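Local coordinates for probable membrane transporter protein MamO (Magnetospirillum magneticum, PDB 5HMA) that promotes magnetite formation in magnetosomes and activates the MamE protease, its protease-like domain being inactive as a peptidase but able to bind transition metal ions, at residues A[8-13]-A[32-37]; A[124-129]-A[164-169]; A[139-144]-A[150-155]. One frame throughout, in Å; residues are numbered along the deposited sequence.

All three contacts are buried side-chain packing, but they differ in what meets. Contact 1 lies nearest the centre of the chain, inside the six-stranded N-terminal barrel of the trypsin-like fold, and has one methyl pair and one methyl-hydroxyl pair. Contacts 2 and 3 belong to the second sheet, where strands 159-167 and 151-153 are neighbours. Contact 2 is aliphatic throughout and lies farthest from the centre, next to a bound peptide; in contact 3 a serine hydroxyl and an alanine methyl meet one leucine methyl. The three touch one another: Thr-37 CG2 packs on Ile-164 CG1, Val-9 CG2 on Pro-151 CG, and Ala-165 CB on Val-142 CG1.

Contact 1: residues A[8-13]-A[32-37]; sequences AVVGVG and GYVITT
Thr-36 OG1 does two jobs: it is hydrogen-bonded to the backbone O of Ser-24, and it offers its flank to Val-12 CG2, 4.0 Å from Thr-36 OG1. The setting is the N-terminal barrel of the trypsin-like fold. Strands 9-13 and 33-37 are not paired with each other; strand 23-29 lies between them in the sheet, and because the sheet closes on itself their inner side chains meet through the barrel core. Val-10 faces Val-34 and Val-12 faces Thr-36, while the alternate residue Ile-35 points away from strand 9-13 and packs on Val-28 and Leu-75.

Thr-36 carries its hydroxyl anti to the backbone N (chi1 -170°), which makes OG1 the nearer branch to Val-12. The bond to the Ser-24 carbonyl satisfies this buried hydroxyl within an otherwise greasy interior.

At the other pair, Val-10 CG2 and Val-34 CG1 meet at 4.0 Å, one methyl from each residue, with the two side chains crossing at a slant. With CG1 anti to the backbone N (chi1 170°), it is this branch of Val-34 that meets Val-10. Other strands fill in around the two pairs: Val-49 and Val-51 pack against Val-10, Ile-47 against Val-12, Met-78 against Val-34 and Leu-76 against Thr-36. Along strand 9-13 itself, the two inward-facing valines also touch, Val-12 CG2 standing 4.3 Å from Val-10 CG2.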
ATOM      1  N   ALA A   8      -1.437   1.486 -10.824  1.00 43.79           N
ATOM      2  CA  ALA A   8      -0.723   0.556  -9.948  1.00 47.51           C
ATOM      3  C   ALA A   8      -1.239   0.603  -8.494  1.00 45.05           C
ATOM      4  O   ALA A   8      -0.643  -0.000  -7.599  1.00 46.73           O
ATOM      5  CB  ALA A   8       0.796   0.855  -9.989  1.00 38.43           C
ATOM      6  N   VAL A   9      -2.333   1.336  -8.270  1.00 44.99           N
ATOM      7  CA  VAL A   9      -2.961   1.439  -6.948  1.00 40.69           C
ATOM      8  C   VAL A   9      -4.199   0.563  -6.955  1.00 42.95           C
ATOM      9  O   VAL A   9      -5.110   0.783  -7.771  1.00 42.17           O
ATOM     10  CB  VAL A   9      -3.327   2.898  -6.602  1.00 41.16           C
ATOM     11  CG1 VAL A   9      -3.929   2.990  -5.187  1.00 39.84           C
ATOM     12  CG2 VAL A   9      -2.115   3.787  -6.742  1.00 40.33           C
ATOM     13  N   VAL A  10      -4.229  -0.442  -6.082  1.00 39.49           N
ATOM     14  CA  VAL A  10      -5.318  -1.423  -6.103  1.00 45.36           C
ATOM     15  C   VAL A  10      -6.083  -1.424  -4.794  1.00 49.38           C
ATOM     16  O   VAL A  10      -5.606  -0.903  -3.777  1.00 43.76           O
ATOM     17  CB  VAL A  10      -4.807  -2.858  -6.385  1.00 43.86           C
ATOM     18  CG1 VAL A  10      -4.195  -2.976  -7.782  1.00 36.94           C
ATOM     19  CG2 VAL A  10      -3.824  -3.318  -5.291  1.00 38.38           C
ATOM     20  N   GLY A  11      -7.272  -2.021  -4.819  1.00 45.64           N
ATOM     21  CA  GLY A  11      -7.998  -2.290  -3.591  1.00 40.21           C
ATOM     22  C   GLY A  11      -7.741  -3.740  -3.187  1.00 46.98           C
ATOM     23  O   GLY A  11      -7.575  -4.605  -4.046  1.00 45.34           O
ATOM     24  N   VAL A  12      -7.712  -4.004  -1.884  1.00 40.36           N
ATOM     25  CA  VAL A  12      -7.548  -5.360  -1.381  1.00 47.73           C
ATOM     26  C   VAL A  12      -8.707  -5.706  -0.446  1.00 47.42           C
ATOM     27  O   VAL A  12      -9.109  -4.882   0.364  1.00 43.96           O
ATOM     28  CB  VAL A  12      -6.190  -5.516  -0.654  1.00 53.55           C
ATOM     29  CG1 VAL A  12      -6.061  -6.905  -0.088  1.00 52.09           C
ATOM     30  CG2 VAL A  12      -5.026  -5.202  -1.607  1.00 45.07           C
ATOM     31  N   GLY A  13      -9.238  -6.926  -0.548  1.00 46.13           N
ATOM     32  CA  GLY A  13     -10.305  -7.350   0.342  1.00 36.08           C
ATOM     33  C   GLY A  13     -10.581  -8.839   0.266  1.00 44.21           C
ATOM     34  O   GLY A  13      -9.791  -9.587  -0.310  1.00 40.74           O
ATOM     35  N   GLY A  32       1.888  -9.415 -11.488  1.00 47.50           N
ATOM     36  CA  GLY A  32       0.841  -9.322 -10.497  1.00 52.94           C
ATOM     37  C   GLY A  32       1.260  -9.380  -9.042  1.00 49.38           C
ATOM     38  O   GLY A  32       0.466  -9.782  -8.192  1.00 43.53           O
ATOM     39  N   TYR A  33       2.490  -8.973  -8.739  1.00 43.60           N
ATOM     40  CA  TYR A  33       2.902  -8.854  -7.342  1.00 45.79           C
ATOM     41  C   TYR A  33       2.333  -7.581  -6.731  1.00 41.76           C
ATOM     42  O   TYR A  33       2.367  -6.509  -7.346  1.00 49.15           O
ATOM     43  CB  TYR A  33       4.418  -8.891  -7.212  1.00 44.89           C
ATOM     44  CG  TYR A  33       4.956 -10.275  -7.468  1.00 54.45           C
ATOM     45  CD1 TYR A  33       4.952 -11.234  -6.465  1.00 58.56           C
ATOM     46  CD2 TYR A  33       5.433 -10.632  -8.726  1.00 61.63           C
ATOM     47  CE1 TYR A  33       5.419 -12.511  -6.701  1.00 64.06           C
ATOM     48  CE2 TYR A  33       5.909 -11.907  -8.973  1.00 71.63           C
ATOM     49  CZ  TYR A  33       5.896 -12.844  -7.958  1.00 74.81           C
ATOM     50  OH  TYR A  33       6.366 -14.112  -8.205  1.00 79.88           O
ATOM     51  N   VAL A  34       1.801  -7.716  -5.519  1.00 45.21           N
ATOM     52  CA  VAL A  34       1.157  -6.614  -4.818  1.00 40.16           C
ATOM     53  C   VAL A  34       1.703  -6.548  -3.405  1.00 53.87           C
ATOM     54  O   VAL A  34       1.752  -7.574  -2.707  1.00 50.33           O
ATOM     55  CB  VAL A  34      -0.381  -6.783  -4.781  1.00 44.39           C
ATOM     56  CG1 VAL A  34      -1.024  -5.747  -3.842  1.00 39.42           C
ATOM     57  CG2 VAL A  34      -0.973  -6.713  -6.183  1.00 41.32           C
ATOM     58  N   ILE A  35       2.104  -5.352  -2.982  1.00 46.19           N
ATOM     59  CA  ILE A  35       2.446  -5.110  -1.584  1.00 46.76           C
ATOM     60  C   ILE A  35       1.252  -4.477  -0.880  1.00 53.26           C
ATOM     61  O   ILE A  35       0.623  -3.559  -1.411  1.00 48.93           O
ATOM     62  CB  ILE A  35       3.675  -4.212  -1.440  1.00 51.65           C
ATOM     63  CG1 ILE A  35       4.929  -4.933  -1.934  1.00 54.78           C
ATOM     64  CG2 ILE A  35       3.862  -3.824   0.021  1.00 50.16           C
ATOM     65  CD1 ILE A  35       5.415  -5.984  -0.968  1.00 63.98           C
ATOM     66  N   THR A  36       0.935  -4.965   0.314  1.00 50.45           N
ATOM     67  CA  THR A  36      -0.142  -4.377   1.090  1.00 43.26           C
ATOM     68  C   THR A  36       0.198  -4.552   2.572  1.00 50.61           C
ATOM     69  O   THR A  36       1.252  -5.107   2.893  1.00 55.65           O
ATOM     70  CB  THR A  36      -1.511  -5.017   0.727  1.00 45.76           C
ATOM     71  OG1 THR A  36      -2.568  -4.265   1.340  1.00 51.24           O
ATOM     72  CG2 THR A  36      -1.574  -6.477   1.186  1.00 36.18           C
ATOM     73  N   THR A  37      -0.659  -4.058   3.469  1.00 44.72           N
ATOM     74  CA  THR A  37      -0.421  -4.180   4.912  1.00 53.19           C
ATOM     75  C   THR A  37      -0.838  -5.560   5.403  1.00 50.05           C
ATOM     76  O   THR A  37      -1.901  -6.055   5.026  1.00 47.21           O
ATOM     77  CB  THR A  37      -1.188  -3.110   5.714  1.00 58.39           C
ATOM     78  OG1 THR A  37      -2.390  -2.751   5.011  1.00 52.69           O
ATOM     79  CG2 THR A  37      -0.319  -1.865   5.929  1.00 56.80           C
TER

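Contact 2: residues A[124-129]-A[164-169]; sequences APLAVG and IAATGP
Ile-164 meets Leu-126 inside the second barrel of the trypsin-like fold: Ile-164 CG2 lies 3.8 Å from Leu-126 CD2, the two side chains slanting past one another. CG2 is the branch anti to the isoleucine's backbone N, and this branch comes closest to the leucine; Ile-164 CG1 packs on Thr-37 CG2 of the first barrel. Ala-165 then points the other way, onto Val-142. With Ala-166 the strand faces inward again, and Ala-166 CB sits 3.8 Å from Leu-126 CD1. One leucine therefore serves two residues of the strand, a methyl for each: its CG extends anti to the backbone N (chi1 176°), carrying the fork over to strand 159-167. At Thr-167 the backbone hydrogen-bonds to a bound peptide, which also packs on Leu-126, Val-128, Ile-164 and Ala-166, consistent with the way this strand holds substrate chains in active trypsin-like proteases.

Strands 124-128 and 159-167 are not direct partners. Strand 124-128 pairs with 131-139, that one with 173-179, and 173-179 with 159-167; from strand 173-179, Phe-176 packs on both Leu-126 and Ala-166.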
ATOM      1  N   ALA A 124       9.758   7.248  13.245  1.00 73.65           N
ATOM      2  CA  ALA A 124       8.691   7.188  14.232  1.00 78.44           C
ATOM      3  C   ALA A 124       8.282   5.744  14.485  1.00 79.83           C
ATOM      4  O   ALA A 124       8.246   4.935  13.551  1.00 69.46           O
ATOM      5  CB  ALA A 124       7.488   8.011  13.773  1.00 60.78           C
ATOM      6  N   PRO A 125       7.986   5.416  15.753  1.00 82.31           N
ATOM      7  CA  PRO A 125       7.464   4.100  16.146  1.00 81.80           C
ATOM      8  C   PRO A 125       5.950   3.978  15.969  1.00 77.17           C
ATOM      9  O   PRO A 125       5.247   4.989  15.996  1.00 73.20           O
ATOM     10  CB  PRO A 125       7.839   4.007  17.629  1.00 71.80           C
ATOM     11  CG  PRO A 125       7.809   5.417  18.094  1.00 70.18           C
ATOM     12  CD  PRO A 125       8.267   6.269  16.923  1.00 74.90           C
ATOM     13  N   LEU A 126       5.468   2.751  15.790  1.00 68.92           N
ATOM     14  CA  LEU A 126       4.035   2.468  15.754  1.00 61.69           C
ATOM     15  C   LEU A 126       3.767   1.048  16.219  1.00 76.74           C
ATOM     16  O   LEU A 126       4.471   0.114  15.827  1.00 81.65           O
ATOM     17  CB  LEU A 126       3.465   2.663  14.345  1.00 68.81           C
ATOM     18  CG  LEU A 126       1.991   2.300  14.144  1.00 67.84           C
ATOM     19  CD1 LEU A 126       1.114   3.205  14.978  1.00 65.73           C
ATOM     20  CD2 LEU A 126       1.590   2.373  12.678  1.00 58.25           C
ATOM     21  N   ALA A 127       2.748   0.884  17.057  1.00 73.32           N
ATOM     22  CA  ALA A 127       2.341  -0.442  17.489  1.00 77.91           C
ATOM     23  C   ALA A 127       1.151  -0.926  16.668  1.00 78.14           C
ATOM     24  O   ALA A 127       0.103  -0.286  16.636  1.00 83.49           O
ATOM     25  CB  ALA A 127       2.007  -0.446  18.979  1.00 84.20           C
ATOM     26  N   VAL A 128       1.341  -2.052  15.986  1.00 79.02           N
ATOM     27  CA  VAL A 128       0.272  -2.725  15.260  1.00 66.34           C
ATOM     28  C   VAL A 128       0.038  -4.068  15.932  1.00 79.69           C
ATOM     29  O   VAL A 128       0.865  -4.980  15.822  1.00 81.06           O
ATOM     30  CB  VAL A 128       0.621  -2.908  13.777  1.00 70.96           C
ATOM     31  CG1 VAL A 128      -0.484  -3.695  13.056  1.00 68.14           C
ATOM     32  CG2 VAL A 128       0.866  -1.560  13.119  1.00 66.05           C
ATOM     33  N   GLY A 129      -1.082  -4.192  16.636  1.00 83.08           N
ATOM     34  CA  GLY A 129      -1.293  -5.347  17.485  1.00 83.78           C
ATOM     35  C   GLY A 129      -0.160  -5.466  18.489  1.00 86.58           C
ATOM     36  O   GLY A 129       0.126  -4.516  19.216  1.00 86.15           O
ATOM     37  N   ILE A 164       0.176   3.354   6.436  1.00 51.31           N
ATOM     38  CA  ILE A 164      -0.605   2.798   7.532  1.00 50.19           C
ATOM     39  C   ILE A 164      -1.333   3.944   8.211  1.00 60.74           C
ATOM     40  O   ILE A 164      -0.691   4.856   8.748  1.00 56.44           O
ATOM     41  CB  ILE A 164       0.266   2.063   8.554  1.00 46.59           C
ATOM     42  CG1 ILE A 164       1.081   0.943   7.885  1.00 51.20           C
ATOM     43  CG2 ILE A 164      -0.602   1.544   9.716  1.00 46.02           C
ATOM     44  CD1 ILE A 164       2.004   0.188   8.853  1.00 45.12           C
ATOM     45  N   ALA A 165      -2.663   3.916   8.182  1.00 45.77           N
ATOM     46  CA  ALA A 165      -3.441   4.886   8.953  1.00 50.88           C
ATOM     47  C   ALA A 165      -3.549   4.419  10.389  1.00 47.68           C
ATOM     48  O   ALA A 165      -3.995   3.302  10.642  1.00 57.14           O
ATOM     49  CB  ALA A 165      -4.821   5.074   8.355  1.00 47.13           C
ATOM     50  N   ALA A 166      -3.138   5.256  11.333  1.00 55.24           N
ATOM     51  CA  ALA A 166      -3.279   4.895  12.739  1.00 53.56           C
ATOM     52  C   ALA A 166      -4.175   5.899  13.439  1.00 64.49           C
ATOM     53  O   ALA A 166      -4.388   7.002  12.944  1.00 72.25           O
ATOM     54  CB  ALA A 166      -1.929   4.815  13.421  1.00 59.80           C
ATOM     55  N   THR A 167      -4.711   5.496  14.583  1.00 64.23           N
ATOM     56  CA  THR A 167      -5.568   6.341  15.403  1.00 69.10           C
ATOM     57  C   THR A 167      -4.757   6.957  16.532  1.00 77.83           C
ATOM     58  O   THR A 167      -4.021   6.250  17.206  1.00 71.34           O
ATOM     59  CB  THR A 167      -6.732   5.535  16.005  1.00 78.95           C
ATOM     60  OG1 THR A 167      -7.576   5.047  14.958  1.00 86.58           O
ATOM     61  CG2 THR A 167      -7.557   6.395  16.920  1.00 91.46           C
ATOM     62  N   GLY A 168      -4.881   8.269  16.732  1.00 80.78           N
ATOM     63  CA  GLY A 168      -4.261   8.926  17.869  1.00 79.32           C
ATOM     64  C   GLY A 168      -5.025   8.636  19.147  1.00 82.82           C
ATOM     65  O   GLY A 168      -6.020   7.919  19.126  1.00 88.31           O
ATOM     66  N   PRO A 169      -4.570   9.191  20.279  1.00 90.07           N
ATOM     67  CA  PRO A 169      -5.257   8.997  21.570  1.00 89.57           C
ATOM     68  C   PRO A 169      -6.655   9.634  21.621  1.00 88.87           C
ATOM     69  O   PRO A 169      -7.424   9.407  22.560  1.00 96.39           O
ATOM     70  CB  PRO A 169      -4.323   9.686  22.582  1.00 85.25           C
ATOM     71  CG  PRO A 169      -3.012   9.852  21.878  1.00 85.11           C
ATOM     72  CD  PRO A 169      -3.334   9.978  20.410  1.00 84.26           C
TER

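Contact 3: residues A[139-144]-A[150-155]; sequences SDAVYS and GPLVNA
A type I beta turn from Ser-139 to Val-142, at the end of strand 131-139, rests on Leu-152 of strand 151-153. The chain between these two segments is the loop that, in active trypsin-like proteases, carries the nucleophilic serine and the oxyanion hole; in MamO the domain is an inactive relative.

Inside the turn, Ser-139 OG accepts the backbone N-H of Ala-141 in an ST turn, 3.2 Å from OG to N and fairly straight at 155°. The bond pins the hydroxyl oxygen beside the chain, and from there it flanks the leucine: Ser-139 OG is 4.3 Å from Leu-152 CD1. Leu-152 has its CG anti to the backbone N (chi1 -164°), which carries the branched end towards the turn, and chi2 of 70° turns CD1 onto it.

Beyond the contact, the turn is tied down through Asp-140, whose OD1 takes the N-H of Leu-118 and whose OD2 is bonded to Gln-120 NE2. Gln-147 braces the following residues: its OE1 accepts from the backbone N of both Tyr-143 and Ser-144, and its NE2 is bonded to Ala-141 O, which also lies at the edge of the Tyr-143 ring, in its plane. Leu-152 meanwhile has Val-101 and Ala-103 of strand 100-106 against it, and Ala-103 touches Ala-141 as well. A polar and an apolar group share the one leucine branch, for Ala-141 CB and Leu-152 CD1 also stand 4.3 Å apart, methyl against methyl.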
ATOM      1  N   SER A 139       3.498  11.357   7.800  1.00 49.40           N
ATOM      2  CA  SER A 139       3.063  12.429   6.921  1.00 53.44           C
ATOM      3  C   SER A 139       1.564  12.651   7.064  1.00 57.42           C
ATOM      4  O   SER A 139       0.807  11.735   7.401  1.00 59.44           O
ATOM      5  CB  SER A 139       3.403  12.111   5.465  1.00 47.13           C
ATOM      6  OG  SER A 139       2.336  11.399   4.876  1.00 55.45           O
ATOM      7  N   ASP A 140       1.138  13.875   6.792  1.00 52.82           N
ATOM      8  CA  ASP A 140      -0.277  14.201   6.836  1.00 61.67           C
ATOM      9  C   ASP A 140      -0.969  13.906   5.502  1.00 60.46           C
ATOM     10  O   ASP A 140      -2.094  14.349   5.281  1.00 69.30           O
ATOM     11  CB  ASP A 140      -0.471  15.673   7.235  1.00 63.09           C
ATOM     12  CG  ASP A 140       0.529  16.603   6.562  1.00 78.64           C
ATOM     13  OD1 ASP A 140       0.933  16.328   5.416  1.00 75.50           O
ATOM     14  OD2 ASP A 140       0.915  17.616   7.178  1.00 83.49           O
ATOM     15  N   ALA A 141      -0.308  13.161   4.616  1.00 54.90           N
ATOM     16  CA  ALA A 141      -0.938  12.775   3.343  1.00 59.68           C
ATOM     17  C   ALA A 141      -1.918  11.621   3.549  1.00 54.82           C
ATOM     18  O   ALA A 141      -2.794  11.380   2.723  1.00 47.97           O
ATOM     19  CB  ALA A 141       0.108  12.385   2.302  1.00 47.51           C
ATOM     20  N   VAL A 142      -1.746  10.903   4.651  1.00 51.59           N
ATOM     21  CA  VAL A 142      -2.628   9.796   5.008  1.00 47.77           C
ATOM     22  C   VAL A 142      -3.734  10.300   5.935  1.00 60.31           C
ATOM     23  O   VAL A 142      -3.474  10.675   7.079  1.00 70.91           O
ATOM     24  CB  VAL A 142      -1.826   8.666   5.650  1.00 53.64           C
ATOM     25  CG1 VAL A 142      -2.748   7.576   6.191  1.00 53.56           C
ATOM     26  CG2 VAL A 142      -0.797   8.119   4.646  1.00 50.15           C
ATOM     27  N   TYR A 143      -4.965  10.330   5.429  1.00 60.67           N
ATOM     28  CA  TYR A 143      -6.091  10.893   6.177  1.00 67.39           C
ATOM     29  C   TYR A 143      -7.216   9.871   6.412  1.00 70.39           C
ATOM     30  O   TYR A 143      -8.112  10.109   7.221  1.00 67.32           O
ATOM     31  CB  TYR A 143      -6.652  12.127   5.443  1.00 62.45           C
ATOM     32  CG  TYR A 143      -7.421  11.785   4.178  1.00 72.08           C
ATOM     33  CD1 TYR A 143      -6.756  11.464   2.994  1.00 66.94           C
ATOM     34  CD2 TYR A 143      -8.814  11.775   4.169  1.00 72.66           C
ATOM     35  CE1 TYR A 143      -7.460  11.132   1.838  1.00 71.48           C
ATOM     36  CE2 TYR A 143      -9.526  11.451   3.020  1.00 69.42           C
ATOM     37  CZ  TYR A 143      -8.850  11.128   1.858  1.00 76.41           C
ATOM     38  OH  TYR A 143      -9.568  10.804   0.722  1.00 73.08           O
ATOM     39  N   SER A 144      -7.178   8.744   5.701  1.00 59.38           N
ATOM     40  CA  SER A 144      -8.280   7.782   5.758  1.00 56.56           C
ATOM     41  C   SER A 144      -7.807   6.346   5.949  1.00 61.40           C
ATOM     42  O   SER A 144      -6.805   5.937   5.378  1.00 54.10           O
ATOM     43  CB  SER A 144      -9.131   7.863   4.484  1.00 56.52           C
ATOM     44  OG  SER A 144     -10.038   6.763   4.383  1.00 68.78           O
ATOM     45  N   GLY A 150      -1.880   1.249   0.777  1.00 42.21           N
ATOM     46  CA  GLY A 150      -1.556   1.906  -0.482  1.00 42.86           C
ATOM     47  C   GLY A 150      -0.189   2.593  -0.500  1.00 45.79           C
ATOM     48  O   GLY A 150       0.479   2.725   0.537  1.00 47.69           O
ATOM     49  N   PRO A 151       0.243   3.038  -1.685  1.00 42.49           N
ATOM     50  CA  PRO A 151       1.582   3.620  -1.816  1.00 42.90           C
ATOM     51  C   PRO A 151       1.687   5.103  -1.437  1.00 49.18           C
ATOM     52  O   PRO A 151       0.761   5.887  -1.681  1.00 45.04           O
ATOM     53  CB  PRO A 151       1.884   3.437  -3.311  1.00 39.45           C
ATOM     54  CG  PRO A 151       0.540   3.585  -3.954  1.00 42.67           C
ATOM     55  CD  PRO A 151      -0.403   2.851  -2.999  1.00 39.44           C
ATOM     56  N   LEU A 152       2.818   5.463  -0.831  1.00 43.93           N
ATOM     57  CA  LEU A 152       3.283   6.843  -0.776  1.00 45.33           C
ATOM     58  C   LEU A 152       4.244   7.066  -1.948  1.00 46.17           C
ATOM     59  O   LEU A 152       5.104   6.215  -2.212  1.00 44.60           O
ATOM     60  CB  LEU A 152       3.989   7.127   0.549  1.00 39.53           C
ATOM     61  CG  LEU A 152       4.158   8.619   0.860  1.00 49.23           C
ATOM     62  CD1 LEU A 152       2.787   9.234   1.178  1.00 46.91           C
ATOM     63  CD2 LEU A 152       5.127   8.827   2.013  1.00 39.65           C
ATOM     64  N   VAL A 153       4.108   8.182  -2.660  1.00 42.60           N
ATOM     65  CA  VAL A 153       5.029   8.457  -3.762  1.00 41.87           C
ATOM     66  C   VAL A 153       5.559   9.854  -3.641  1.00 50.55           C
ATOM     67  O   VAL A 153       4.945  10.704  -2.992  1.00 49.36           O
ATOM     68  CB  VAL A 153       4.385   8.271  -5.160  1.00 44.08           C
ATOM     69  CG1 VAL A 153       3.777   6.865  -5.310  1.00 42.96           C
ATOM     70  CG2 VAL A 153       3.357   9.362  -5.429  1.00 51.03           C
ATOM     71  N   ASN A 154       6.703  10.095  -4.278  1.00 43.77           N
ATOM     72  CA  ASN A 154       7.231  11.445  -4.342  1.00 45.29           C
ATOM     73  C   ASN A 154       6.610  12.126  -5.558  1.00 51.39           C
ATOM     74  O   ASN A 154       5.741  11.551  -6.233  1.00 45.24           O
ATOM     75  CB  ASN A 154       8.774  11.459  -4.369  1.00 48.11           C
ATOM     76  CG  ASN A 154       9.385  10.766  -5.599  1.00 50.49           C
ATOM     77  OD1 ASN A 154       8.711  10.495  -6.590  1.00 48.98           O
ATOM     78  ND2 ASN A 154      10.697  10.503  -5.529  1.00 48.75           N
ATOM     79  N   ALA A 155       7.052  13.340  -5.841  1.00 47.12           N
ATOM     80  CA  ALA A 155       6.457  14.113  -6.912  1.00 49.30           C
ATOM     81  C   ALA A 155       6.785  13.531  -8.292  1.00 56.27           C
ATOM     82  O   ALA A 155       6.148  13.869  -9.289  1.00 53.70           O
ATOM     83  CB  ALA A 155       6.919  15.563  -6.813  1.00 49.96           C
TER